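Local atomic coordinates of rifamycin polyketide synthase (Amycolatopsis mediterranei, PDB entry 4LN9), a protein that probably removes water from a polyketide intermediate on the terminal module of the rifamycin synthase, acting as its double-hotdog dehydratase domain. Residues E223-E228 / G233-L238; A275-L280 / G302-L307. One frame throughout, in Å; residues are numbered along the deposited sequence.

Contact 1: residues E223-E228 / G233-L238; sequences EDARAE and GIHPAL
H235 ND1 accepts the backbone N-H of A237 N at 2.8 Å, while A225 and E228 approach the same imidazole at its NE2 and CD2 atoms. The capping bond has an N-H...N angle of 154°, and its donor lies only 2° from the ring plane, so the nitrogen is met in plane. H235 is the N-cap of helix 236-251, and CG anti to the backbone N (chi1 -170°) carries the ring round to reach the first turn. Across the contact, E228 CB meets CD2 of H235 at 4.2 Å, at the ring edge and near its plane. A225 CB approaches NE2 of H235 obliquely, also at 4.2 Å. The glutamate touches by its CB alone: the chain bends at chi2 and leads the carboxylate off, placing E228 OE2 5.9 Å from H235 NE2. A salt bridge within 223-228 joins R226 to E223. Around the imidazole, F232 packs edge-to-face and W66 meets it with the ring planes inclined; E85 binds the N-H groups of G233 and I234 just before the cap. An accepting ND1 implies that, in a neutral ring, the hydrogen would sit on NE2. Within this HPALLD sequence, whose aspartate is the catalytic acid in related dehydratases, the histidine is thus enclosed by hydrocarbon and aromatic neighbours, and the cap fixes the rotation of its ring and gives A237 N, at the helix start, its acceptor.

Contact 2: residues A275-L280 / G302-L307; sequences AGASVL and GLVVTL
V304 is the knot of this contact, meeting L280 with both methyls and A277 with CG1. L280 CD2 sits over the fork of the valine, 3.8 Å from V304 CG2 and 3.9 Å from V304 CG1, the two side chains crossing at a slant. Beside it, A277 CB touches V304 CG1 at 4.0 Å. Two torsions set this up: V304 CG1 lies anti to the backbone N (chi1 178°), and the leucine runs CD1 on away from CA (chi2 177°), turning CD2 aside as the touching branch. One shell out, L238 of helix 236-251 packs on A277 and L280 alike, and A296 of strand 291-297, the strand between 279-285 and 303-313, touches L280 and V305. A classic beta bulge sets V304 and V305 together opposite A296, and V304 is tied through its backbone to H273 and A296. L280 and V304 thus come from the two strands beside 291-297 and touch across it. With all three contact distances at van der Waals range and 133 Å² buried in total, the hold here is apolar, made by side-chain carbons, with L238 packing on two of the three residues.

In the fold
Along the chain the two contacts follow one another, 223-238 first and 275-307 after, and their centres lie 11 Å apart, each about 11 Å from the centre of the chain. Contact 1 joins helix 226-229 to the start of helix 236-251; contact 2 joins strand 279-285 and the loop leading into it to strand 303-313, on the far side of strand 291-297. They touch directly: G233 O and G276 N, 2.8 Å apart, make a probable hydrogen bond, a weak one links R226 to S278, and L238 packs on the backbone of A277 and S278. Strand 303-313 also pairs with 263-272, which adjoins 98-104 of the earlier half. This is consistent with both contacts belonging to the C-terminal hotdog of the double-hotdog fold, where the helix packs on the strands.

Contact 1: residues E223-E228 / G233-L238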
loop_
_atom_site.group_PDB
_atom_site.type_symbol
_atom_site.label_atom_id
_atom_site.label_comp_id
_atom_site.label_asym_id
_atom_site.label_seq_id
_atom_site.Cartn_x
_atom_site.Cartn_y
_atom_site.Cartn_z
ATOM N N GLU A 223 -6.292 -34.061 3.629
ATOM C CA GLU A 223 -4.836 -33.978 3.690
ATOM C C GLU A 223 -4.271 -32.978 2.683
ATOM O O GLU A 223 -3.232 -32.366 2.926
ATOM C CB GLU A 223 -4.198 -35.356 3.497
ATOM C CG GLU A 223 -3.937 -36.110 4.793
ATOM C CD GLU A 223 -2.973 -35.385 5.718
ATOM O OE1 GLU A 223 -1.884 -34.985 5.253
ATOM O OE2 GLU A 223 -3.273 -35.283 6.927
ATOM N N ASP A 224 -5.004 -32.748 1.598
ATOM C CA ASP A 224 -4.585 -31.792 0.579
ATOM C C ASP A 224 -4.447 -30.375 1.131
ATOM O O ASP A 224 -3.674 -29.572 0.609
ATOM C CB ASP A 224 -5.562 -31.803 -0.597
ATOM C CG ASP A 224 -5.366 -32.999 -1.504
ATOM O OD1 ASP A 224 -4.556 -33.885 -1.153
ATOM O OD2 ASP A 224 -6.014 -33.052 -2.569
ATOM N N ALA A 225 -5.239 -30.055 2.150
ATOM C CA ALA A 225 -5.315 -28.688 2.663
ATOM C C ALA A 225 -4.373 -28.471 3.845
ATOM O O ALA A 225 -4.168 -27.342 4.291
ATOM C CB ALA A 225 -6.744 -28.345 3.052
ATOM N N ARG A 226 -3.750 -29.553 4.302
ATOM C CA ARG A 226 -3.050 -29.561 5.582
ATOM C C ARG A 226 -1.924 -28.529 5.667
ATOM O O ARG A 226 -1.763 -27.865 6.691
ATOM C CB ARG A 226 -2.492 -30.954 5.862
ATOM C CG ARG A 226 -1.660 -31.022 7.124
ATOM C CD ARG A 226 -2.555 -31.267 8.320
ATOM N NE ARG A 226 -3.128 -32.614 8.283
ATOM C CZ ARG A 226 -3.445 -33.304 9.370
ATOM N NH1 ARG A 226 -3.323 -32.743 10.567
ATOM N NH2 ARG A 226 -3.837 -34.567 9.270
ATOM N N ALA A 227 -1.060 -28.508 4.657
ATOM C CA ALA A 227 0.096 -27.617 4.663
ATOM C C ALA A 227 -0.333 -26.151 4.662
ATOM O O ALA A 227 0.221 -25.331 5.394
ATOM C CB ALA A 227 1.001 -27.910 3.476
ATOM N N GLU A 228 -1.329 -25.833 3.841
ATOM C CA GLU A 228 -1.926 -24.501 3.830
ATOM C C GLU A 228 -2.472 -24.117 5.205
ATOM O O GLU A 228 -2.101 -23.086 5.766
ATOM C CB GLU A 228 -3.042 -24.426 2.785
ATOM C CG GLU A 228 -2.543 -24.334 1.352
ATOM C CD GLU A 228 -2.133 -22.925 0.969
ATOM O OE1 GLU A 228 -1.071 -22.466 1.441
ATOM O OE2 GLU A 228 -2.873 -22.279 0.199
ATOM N N GLY A 233 -4.204 -18.069 10.029
ATOM C CA GLY A 233 -4.778 -17.926 11.360
ATOM C C GLY A 233 -5.758 -19.049 11.637
ATOM O O GLY A 233 -5.516 -19.905 12.489
ATOM N N ILE A 234 -6.805 -19.114 10.820
ATOM C CA ILE A 234 -7.587 -20.335 10.673
ATOM C C ILE A 234 -7.990 -20.527 9.209
ATOM O O ILE A 234 -8.360 -19.566 8.535
ATOM C CB ILE A 234 -8.848 -20.302 11.563
ATOM C CG1 ILE A 234 -9.569 -21.651 11.534
ATOM C CG2 ILE A 234 -9.776 -19.174 11.136
ATOM C CD1 ILE A 234 -10.616 -21.808 12.613
ATOM N N HIS A 235 -7.748 -21.720 8.674
ATOM C CA HIS A 235 -8.093 -21.992 7.281
ATOM C C HIS A 235 -9.562 -21.753 7.030
ATOM O O HIS A 235 -10.403 -22.180 7.828
ATOM C CB HIS A 235 -7.691 -23.413 6.881
ATOM C CG HIS A 235 -7.802 -23.686 5.397
ATOM N ND1 HIS A 235 -8.955 -23.534 4.723
ATOM C CD2 HIS A 235 -6.860 -24.127 4.470
ATOM C CE1 HIS A 235 -8.762 -23.841 3.427
ATOM N NE2 HIS A 235 -7.486 -24.232 3.279
ATOM N N PRO A 236 -9.878 -20.882 6.056
ATOM C CA PRO A 236 -11.272 -20.509 5.838
ATOM C C PRO A 236 -12.186 -21.719 5.648
ATOM O O PRO A 236 -13.372 -21.646 5.964
ATOM C CB PRO A 236 -11.211 -19.679 4.555
ATOM C CG PRO A 236 -9.858 -19.055 4.593
ATOM C CD PRO A 236 -8.952 -20.060 5.256
ATOM N N ALA A 237 -11.643 -22.817 5.132
ATOM C CA ALA A 237 -12.429 -24.035 4.962
ATOM C C ALA A 237 -12.714 -24.729 6.295
ATOM O O ALA A 237 -13.806 -25.257 6.503
ATOM C CB ALA A 237 -11.747 -24.989 3.990
ATOM N N LEU A 238 -11.760 -24.659 7.221
ATOM C CA LEU A 238 -11.974 -25.173 8.574
ATOM C C LEU A 238 -13.064 -24.396 9.313
ATOM O O LEU A 238 -13.998 -24.990 9.854
ATOM C CB LEU A 238 -10.670 -25.171 9.378
ATOM C CG LEU A 238 -10.627 -26.056 10.629
ATOM C CD1 LEU A 238 -10.836 -27.518 10.266
ATOM C CD2 LEU A 238 -9.317 -25.868 11.379
#

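Contact 2: residues A275-L280 / G302-L307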
loop_
_atom_site.group_PDB
_atom_site.type_symbol
_atom_site.label_atom_id
_atom_site.label_comp_id
_atom_site.label_asym_id
_atom_site.label_seq_id
_atom_site.Cartn_x
_atom_site.Cartn_y
_atom_site.Cartn_z
ATOM N N ALA A 275 -3.474 -20.445 16.447
ATOM C CA ALA A 275 -3.342 -20.333 14.994
ATOM C C ALA A 275 -3.017 -21.666 14.320
ATOM O O ALA A 275 -2.282 -22.489 14.867
ATOM C CB ALA A 275 -2.301 -19.283 14.631
ATOM N N GLY A 276 -3.527 -21.847 13.105
ATOM C CA GLY A 276 -2.995 -22.849 12.190
ATOM C C GLY A 276 -3.512 -24.252 12.453
ATOM O O GLY A 276 -2.883 -25.231 12.054
ATOM N N ALA A 277 -4.699 -24.353 13.049
ATOM C CA ALA A 277 -5.310 -25.653 13.345
ATOM C C ALA A 277 -5.790 -26.360 12.075
ATOM O O ALA A 277 -6.078 -25.709 11.072
ATOM C CB ALA A 277 -6.463 -25.482 14.324
ATOM N N SER A 278 -5.954 -27.680 12.140
ATOM C CA SER A 278 -6.517 -28.424 11.010
ATOM C C SER A 278 -7.628 -29.398 11.402
ATOM O O SER A 278 -8.321 -29.937 10.541
ATOM C CB SER A 278 -5.422 -29.150 10.223
ATOM O OG SER A 278 -4.605 -29.928 11.079
ATOM N N VAL A 279 -7.854 -29.548 12.701
ATOM C CA VAL A 279 -8.879 -30.457 13.199
ATOM C C VAL A 279 -9.544 -29.816 14.416
ATOM O O VAL A 279 -8.870 -29.156 15.204
ATOM C CB VAL A 279 -8.249 -31.799 13.621
ATOM C CG1 VAL A 279 -7.653 -32.508 12.414
ATOM C CG2 VAL A 279 -7.183 -31.568 14.685
ATOM N N LEU A 280 -10.873 -29.810 14.447
ATOM C CA LEU A 280 -11.587 -29.122 15.523
ATOM C C LEU A 280 -12.662 -30.013 16.132
ATOM O O LEU A 280 -13.262 -30.829 15.434
ATOM C CB LEU A 280 -12.232 -27.835 15.009
ATOM C CG LEU A 280 -11.352 -26.707 14.464
ATOM C CD1 LEU A 280 -12.245 -25.577 13.963
ATOM C CD2 LEU A 280 -10.377 -26.200 15.518
ATOM N N GLY A 302 -7.418 -27.249 23.626
ATOM C CA GLY A 302 -7.172 -25.808 23.684
ATOM C C GLY A 302 -8.127 -25.031 22.797
ATOM O O GLY A 302 -8.430 -25.458 21.685
ATOM N N LEU A 303 -8.526 -23.842 23.238
ATOM C CA LEU A 303 -9.387 -22.983 22.420
ATOM C C LEU A 303 -8.740 -22.640 21.077
ATOM O O LEU A 303 -7.593 -22.191 21.035
ATOM C CB LEU A 303 -9.702 -21.688 23.165
ATOM C CG LEU A 303 -11.057 -21.543 23.858
ATOM C CD1 LEU A 303 -11.176 -20.128 24.419
ATOM C CD2 LEU A 303 -12.205 -21.841 22.903
ATOM N N VAL A 304 -9.559 -22.615 20.026
ATOM C CA VAL A 304 -9.108 -22.167 18.710
ATOM C C VAL A 304 -9.872 -20.944 18.191
ATOM O O VAL A 304 -9.261 -19.957 17.782
ATOM C CB VAL A 304 -9.155 -23.302 17.666
ATOM C CG1 VAL A 304 -8.729 -22.789 16.299
ATOM C CG2 VAL A 304 -8.272 -24.462 18.105
ATOM N N VAL A 305 -11.200 -20.999 18.222
ATOM C CA VAL A 305 -12.013 -19.855 17.806
ATOM C C VAL A 305 -13.295 -19.725 18.626
ATOM O O VAL A 305 -13.875 -20.725 19.048
ATOM C CB VAL A 305 -12.333 -19.893 16.294
ATOM C CG1 VAL A 305 -12.841 -21.268 15.884
ATOM C CG2 VAL A 305 -13.338 -18.809 15.928
ATOM N N THR A 306 -13.642 -18.494 18.988
ATOM C CA THR A 306 -14.963 -18.220 19.537
ATOM C C THR A 306 -15.674 -17.159 18.716
ATOM O O THR A 306 -15.049 -16.237 18.196
ATOM C CB THR A 306 -14.898 -17.765 21.008
ATOM O OG1 THR A 306 -14.019 -16.640 21.125
ATOM C CG2 THR A 306 -14.392 -18.892 21.896
ATOM N N LEU A 307 -16.983 -17.322 18.575
ATOM C CA LEU A 307 -17.792 -16.394 17.802
ATOM C C LEU A 307 -19.061 -16.065 18.583
ATOM O O LEU A 307 -19.840 -16.960 18.912
ATOM C CB LEU A 307 -18.153 -17.022 16.455
ATOM C CG LEU A 307 -19.170 -16.273 15.594
ATOM C CD1 LEU A 307 -18.713 -14.839 15.373
ATOM C CD2 LEU A 307 -19.367 -16.988 14.265
#